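Aminoglycoside 6-N-acetyltransferase type Ib11 (Salmonella typhimurium, PDB 2PRB) probably transfers the acetyl group of acetyl-CoA to the 6'-amino group of aminoglycosides such as kanamycin B, conferring antibiotic resistance. Local coordinates at residues Q81-L86 / G103-L108. The protein carries 2 engineered substitutions. Numbering follows the deposited sequence.
Sequences QSYVAL and GIDQLL. Engineered in segment 103-108: Gln-106 (natural residue Leu), Leu-107 (natural residue Ser). With COA (coenzyme A), chain B.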
ATOM      1  N   GLN A  81       1.956  -1.231  -2.837  1.00  9.38           N
ATOM      2  CA  GLN A  81       1.657  -2.655  -2.921  1.00  9.83           C
ATOM      3  C   GLN A  81       0.164  -2.862  -2.781  1.00  9.36           C
ATOM      4  O   GLN A  81      -0.483  -2.210  -1.957  1.00  9.26           O
ATOM      5  CB  GLN A  81       2.320  -3.414  -1.772  1.00 10.28           C
ATOM      6  CG  GLN A  81       3.764  -3.731  -1.972  1.00 12.34           C
ATOM      7  CD  GLN A  81       4.411  -4.336  -0.736  1.00 12.81           C
ATOM      8  OE1 GLN A  81       3.753  -4.586   0.281  1.00 16.43           O
ATOM      9  NE2 GLN A  81       5.706  -4.572  -0.820  1.00 14.24           N
ATOM     10  N   SER A  82      -0.381  -3.772  -3.581  1.00  8.97           N
ATOM     11  CA  SER A  82      -1.714  -4.293  -3.327  1.00  8.73           C
ATOM     12  C   SER A  82      -1.597  -5.794  -3.112  1.00  8.39           C
ATOM     13  O   SER A  82      -0.691  -6.433  -3.647  1.00  8.45           O
ATOM     14  CB  SER A  82      -2.673  -3.978  -4.478  1.00  8.74           C
ATOM     15  OG  SER A  82      -2.358  -4.744  -5.628  1.00  8.72           O
ATOM     16  N   TYR A  83      -2.506  -6.353  -2.322  1.00  8.28           N
ATOM     17  CA  TYR A  83      -2.471  -7.783  -2.037  1.00  8.18           C
ATOM     18  C   TYR A  83      -3.868  -8.372  -1.884  1.00  8.11           C
ATOM     19  O   TYR A  83      -4.806  -7.670  -1.515  1.00  7.87           O
ATOM     20  CB  TYR A  83      -1.599  -8.081  -0.804  1.00  8.49           C
ATOM     21  CG  TYR A  83      -2.090  -7.451   0.486  1.00  8.66           C
ATOM     22  CD1 TYR A  83      -3.016  -8.112   1.298  1.00  9.34           C
ATOM     23  CD2 TYR A  83      -1.625  -6.201   0.897  1.00  8.79           C
ATOM     24  CE1 TYR A  83      -3.477  -7.540   2.482  1.00  9.06           C
ATOM     25  CE2 TYR A  83      -2.076  -5.620   2.088  1.00  8.91           C
ATOM     26  CZ  TYR A  83      -3.002  -6.296   2.870  1.00  9.06           C
ATOM     27  OH  TYR A  83      -3.463  -5.735   4.042  1.00  9.23           O
ATOM     28  N   VAL A  84      -3.997  -9.661  -2.193  1.00  7.99           N
ATOM     29  CA  VAL A  84      -5.228 -10.400  -1.920  1.00  7.85           C
ATOM     30  C   VAL A  84      -5.160 -10.898  -0.475  1.00  8.32           C
ATOM     31  O   VAL A  84      -4.343 -11.764  -0.150  1.00  8.26           O
ATOM     32  CB  VAL A  84      -5.416 -11.587  -2.893  1.00  7.74           C
ATOM     33  CG1 VAL A  84      -6.732 -12.315  -2.605  1.00  7.61           C
ATOM     34  CG2 VAL A  84      -5.371 -11.105  -4.347  1.00  7.06           C
ATOM     35  N   ALA A  85      -6.011 -10.338   0.386  1.00  8.89           N
ATOM     36  CA  ALA A  85      -5.966 -10.627   1.823  1.00  9.56           C
ATOM     37  C   ALA A  85      -6.092 -12.125   2.116  1.00  9.85           C
ATOM     38  O   ALA A  85      -5.375 -12.663   2.961  1.00  9.91           O
ATOM     39  CB  ALA A  85      -7.039  -9.825   2.568  1.00  9.59           C
ATOM     40  N   LEU A  86      -6.985 -12.796   1.393  1.00 10.56           N
ATOM     41  CA  LEU A  86      -7.189 -14.238   1.547  1.00 11.36           C
ATOM     42  C   LEU A  86      -5.946 -15.067   1.193  1.00 11.69           C
ATOM     43  O   LEU A  86      -5.801 -16.199   1.661  1.00 11.82           O
ATOM     44  CB  LEU A  86      -8.402 -14.691   0.723  1.00 11.56           C
ATOM     45  CG  LEU A  86      -9.009 -16.076   0.981  1.00 11.87           C
ATOM     46  CD1 LEU A  86      -9.581 -16.169   2.388  1.00 12.80           C
ATOM     47  CD2 LEU A  86     -10.085 -16.366  -0.051  1.00 11.88           C
ATOM     48  N   GLY A 103      -5.833  -5.518   0.061  1.00  8.64           N
ATOM     49  CA  GLY A 103      -5.166  -4.612   0.990  1.00  8.71           C
ATOM     50  C   GLY A 103      -4.140  -3.771   0.261  1.00  8.96           C
ATOM     51  O   GLY A 103      -3.665  -4.155  -0.812  1.00  9.03           O
ATOM     52  N   ILE A 104      -3.799  -2.618   0.831  1.00  9.04           N
ATOM     53  CA  ILE A 104      -2.790  -1.748   0.224  1.00  9.19           C
ATOM     54  C   ILE A 104      -1.758  -1.254   1.232  1.00  9.44           C
ATOM     55  O   ILE A 104      -2.027  -1.181   2.433  1.00  9.27           O
ATOM     56  CB  ILE A 104      -3.405  -0.524  -0.527  1.00  9.25           C
ATOM     57  CG1 ILE A 104      -4.216   0.367   0.427  1.00  9.14           C
ATOM     58  CG2 ILE A 104      -4.235  -0.982  -1.732  1.00  8.88           C
ATOM     59  CD1 ILE A 104      -4.562   1.739  -0.143  1.00  9.37           C
ATOM     60  N   ASP A 105      -0.575  -0.934   0.712  1.00  9.98           N
ATOM     61  CA  ASP A 105       0.493  -0.281   1.457  1.00 10.75           C
ATOM     62  C   ASP A 105       1.205   0.651   0.491  1.00 10.56           C
ATOM     63  O   ASP A 105       1.245   0.382  -0.711  1.00 10.23           O
ATOM     64  CB  ASP A 105       1.481  -1.311   2.006  1.00 11.52           C
ATOM     65  CG  ASP A 105       0.936  -2.070   3.197  1.00 14.14           C
ATOM     66  OD1 ASP A 105       0.715  -1.448   4.258  1.00 18.02           O
ATOM     67  OD2 ASP A 105       0.745  -3.297   3.078  1.00 17.51           O
ATOM     68  N   GLN A 106       1.760   1.750   0.998  1.00 10.46           N
ATOM     69  CA  GLN A 106       2.440   2.706   0.122  1.00 10.65           C
ATOM     70  C   GLN A 106       3.387   3.639   0.863  1.00 10.34           C
ATOM     71  O   GLN A 106       3.295   3.798   2.082  1.00  9.90           O
ATOM     72  CB  GLN A 106       1.432   3.516  -0.719  1.00 10.84           C
ATOM     73  CG  GLN A 106       0.635   4.581   0.039  1.00 13.09           C
ATOM     74  CD  GLN A 106      -0.230   4.005   1.139  1.00 15.27           C
ATOM     75  OE1 GLN A 106      -0.114   4.401   2.301  1.00 18.28           O
ATOM     76  NE2 GLN A 106      -1.090   3.053   0.787  1.00 15.77           N
ATOM     77  N   LEU A 107       4.292   4.249   0.104  1.00 10.16           N
ATOM     78  CA  LEU A 107       5.259   5.199   0.637  1.00 10.27           C
ATOM     79  C   LEU A 107       5.585   6.256  -0.415  1.00 10.67           C
ATOM     80  O   LEU A 107       5.538   5.981  -1.616  1.00 10.39           O
ATOM     81  CB  LEU A 107       6.539   4.468   1.073  1.00 10.10           C
ATOM     82  CG  LEU A 107       7.395   3.752   0.016  1.00 10.00           C
ATOM     83  CD1 LEU A 107       8.432   4.695  -0.608  1.00  9.48           C
ATOM     84  CD2 LEU A 107       8.083   2.542   0.627  1.00  9.87           C
ATOM     85  N   LEU A 108       5.907   7.460   0.042  1.00 11.19           N
ATOM     86  CA  LEU A 108       6.440   8.493  -0.844  1.00 11.93           C
ATOM     87  C   LEU A 108       7.955   8.545  -0.691  1.00 12.30           C
ATOM     88  O   LEU A 108       8.469   8.561   0.426  1.00 12.23           O
ATOM     89  CB  LEU A 108       5.810   9.859  -0.544  1.00 12.09           C
ATOM     90  CG  LEU A 108       4.319  10.050  -0.854  1.00 12.36           C
ATOM     91  CD1 LEU A 108       3.814  11.378  -0.297  1.00 13.02           C
ATOM     92  CD2 LEU A 108       4.039   9.959  -2.350  1.00 12.81           C
TER
HETATM   93  N1A COA B 501      -1.548  13.574  13.614  1.00 32.94           N
HETATM   94  C2A COA B 501      -2.729  13.807  12.931  1.00 32.91           C
HETATM   95  N3A COA B 501      -2.689  14.179  11.599  1.00 32.84           N
HETATM   96  C4A COA B 501      -1.497  14.320  10.957  1.00 32.47           C
HETATM   97  C5A COA B 501      -0.300  14.086  11.626  1.00 32.78           C
HETATM   98  C6A COA B 501      -0.330  13.711  12.968  1.00 32.90           C
HETATM   99  N6A COA B 501       0.788  13.341  13.587  1.00 33.50           N
HETATM  100  N7A COA B 501       0.710  14.297  10.751  1.00 32.70           N
HETATM  101  C8A COA B 501       0.184  14.653   9.555  1.00 32.44           C
HETATM  102  N9A COA B 501      -1.182  14.672   9.668  1.00 32.12           N
HETATM  103  C1B COA B 501      -2.179  14.825   8.589  1.00 31.26           C
HETATM  104  C2B COA B 501      -2.020  16.105   7.785  1.00 31.19           C
HETATM  105  O2B COA B 501      -2.615  17.195   8.449  1.00 31.39           O
HETATM  106  C3B COA B 501      -2.726  15.755   6.488  1.00 30.88           C
HETATM  107  O3B COA B 501      -4.110  16.007   6.588  1.00 31.92           O
HETATM  108  P3B COA B 501      -4.805  17.395   6.154  1.00 33.33           P
HETATM  109  O7A COA B 501      -4.823  17.482   4.648  1.00 32.99           O
HETATM  110  O8A COA B 501      -4.048  18.572   6.722  1.00 33.33           O
HETATM  111  O9A COA B 501      -6.220  17.405   6.684  1.00 32.96           O
HETATM  112  C4B COA B 501      -2.557  14.244   6.378  1.00 29.64           C
HETATM  113  O4B COA B 501      -2.110  13.779   7.642  1.00 30.27           O
HETATM  114  C5B COA B 501      -1.560  13.842   5.302  1.00 27.74           C
HETATM  115  O5B COA B 501      -2.172  13.842   4.030  1.00 24.97           O
HETATM  116  P1A COA B 501      -1.229  13.735   2.729  1.00 23.34           P
HETATM  117  O1A COA B 501      -0.475  15.027   2.535  1.00 23.75           O
HETATM  118  O2A COA B 501      -2.014  13.357   1.494  1.00 23.71           O
HETATM  119  O3A COA B 501      -0.238  12.542   3.161  1.00 21.95           O
HETATM  120  P2A COA B 501       1.186  12.277   2.466  1.00 21.03           P
HETATM  121  O4A COA B 501       1.259  12.993   1.140  1.00 20.30           O
HETATM  122  O5A COA B 501       2.321  12.669   3.382  1.00 20.90           O
HETATM  123  O6A COA B 501       1.163  10.684   2.234  1.00 19.49           O
HETATM  124  CBP COA B 501       2.003   8.720   3.386  1.00 16.97           C
HETATM  125  CCP COA B 501       0.914   9.793   3.306  1.00 17.35           C
HETATM  126  CDP COA B 501       1.656   7.783   4.543  1.00 16.38           C
HETATM  127  CEP COA B 501       1.983   7.920   2.081  1.00 16.50           C
HETATM  128  CAP COA B 501       3.372   9.391   3.593  1.00 16.81           C
HETATM  129  OAP COA B 501       3.350  10.323   4.658  1.00 17.12           O
HETATM  130  C9P COA B 501       4.515   8.419   3.750  1.00 17.13           C
HETATM  131  O9P COA B 501       5.092   7.841   2.608  1.00 16.38           O
HETATM  132  N8P COA B 501       4.937   8.151   4.988  1.00 17.98           N
HETATM  133  C7P COA B 501       6.125   7.357   5.268  1.00 18.65           C
HETATM  134  C6P COA B 501       5.916   5.854   5.062  1.00 19.51           C
HETATM  135  C5P COA B 501       4.608   5.378   5.662  1.00 20.76           C
HETATM  136  O5P COA B 501       4.223   5.792   6.768  1.00 19.47           O
HETATM  137  N4P COA B 501       3.915   4.496   4.940  1.00 21.80           N
HETATM  138  C3P COA B 501       2.580   4.068   5.318  1.00 24.01           C
HETATM  139  C2P COA B 501       2.601   2.942   6.344  1.00 25.91           C
HETATM  140  S1P COA B 501       0.935   2.351   6.740  1.00 29.51           S
HETATM  141  O   HOH W   1       1.311  -4.904   1.361  1.00 29.53           O
HETATM  142  O   HOH W   2      -2.885  -3.176   4.325  1.00 10.57           O
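The ring of Tyr-83 lies flat over Gly-103, its antiparallel partner, in a CH-pi contact with Gly-103 CA 3.5 Å from the ring centroid. Chi1 of 62° sets CG between the backbone N and carbonyl carbon and swings the ring across the neighbouring strand, where glycine has no side chain in the way. Two backbone bonds join this pair, Tyr-83 N to Gly-103 O and Gly-103 N to Tyr-83 O, both 2.9 Å; Gln-81 and Asp-105 form the next hydrogen-bonded pair. Between them, in the non-hydrogen-bonded pair Ser-82/Ile-104, Ile-104 CA approaches Gln-81 O to 3.2 Å. The partly exposed side chains of Gln-81 and Asp-105 form the looser, solvent side: OE1 and OD2 stand 4.3 Å apart, a water donates to Gln-81 OE1, and Gln-81 NE2 is hydrogen-bonded to Tyr-79 OH. A second water, in the plane of the Tyr-83 ring, links its OH to Ile-104 O; that OH is also hydrogen-bonded to Gln-140 OE1. Beyond the residues paired with 81-83, Leu-108 N donates to coenzyme A O9P at 2.7 Å, the strand-to-pantetheine pairing characteristic of the GNAT fold. Strands 75-84 and 101-108 lie between 65-72 and 138-141; helix 118-131 packs on the Ser-82/Ile-104 face, while Trp-93 meets the Tyr-83 ring nearly parallel.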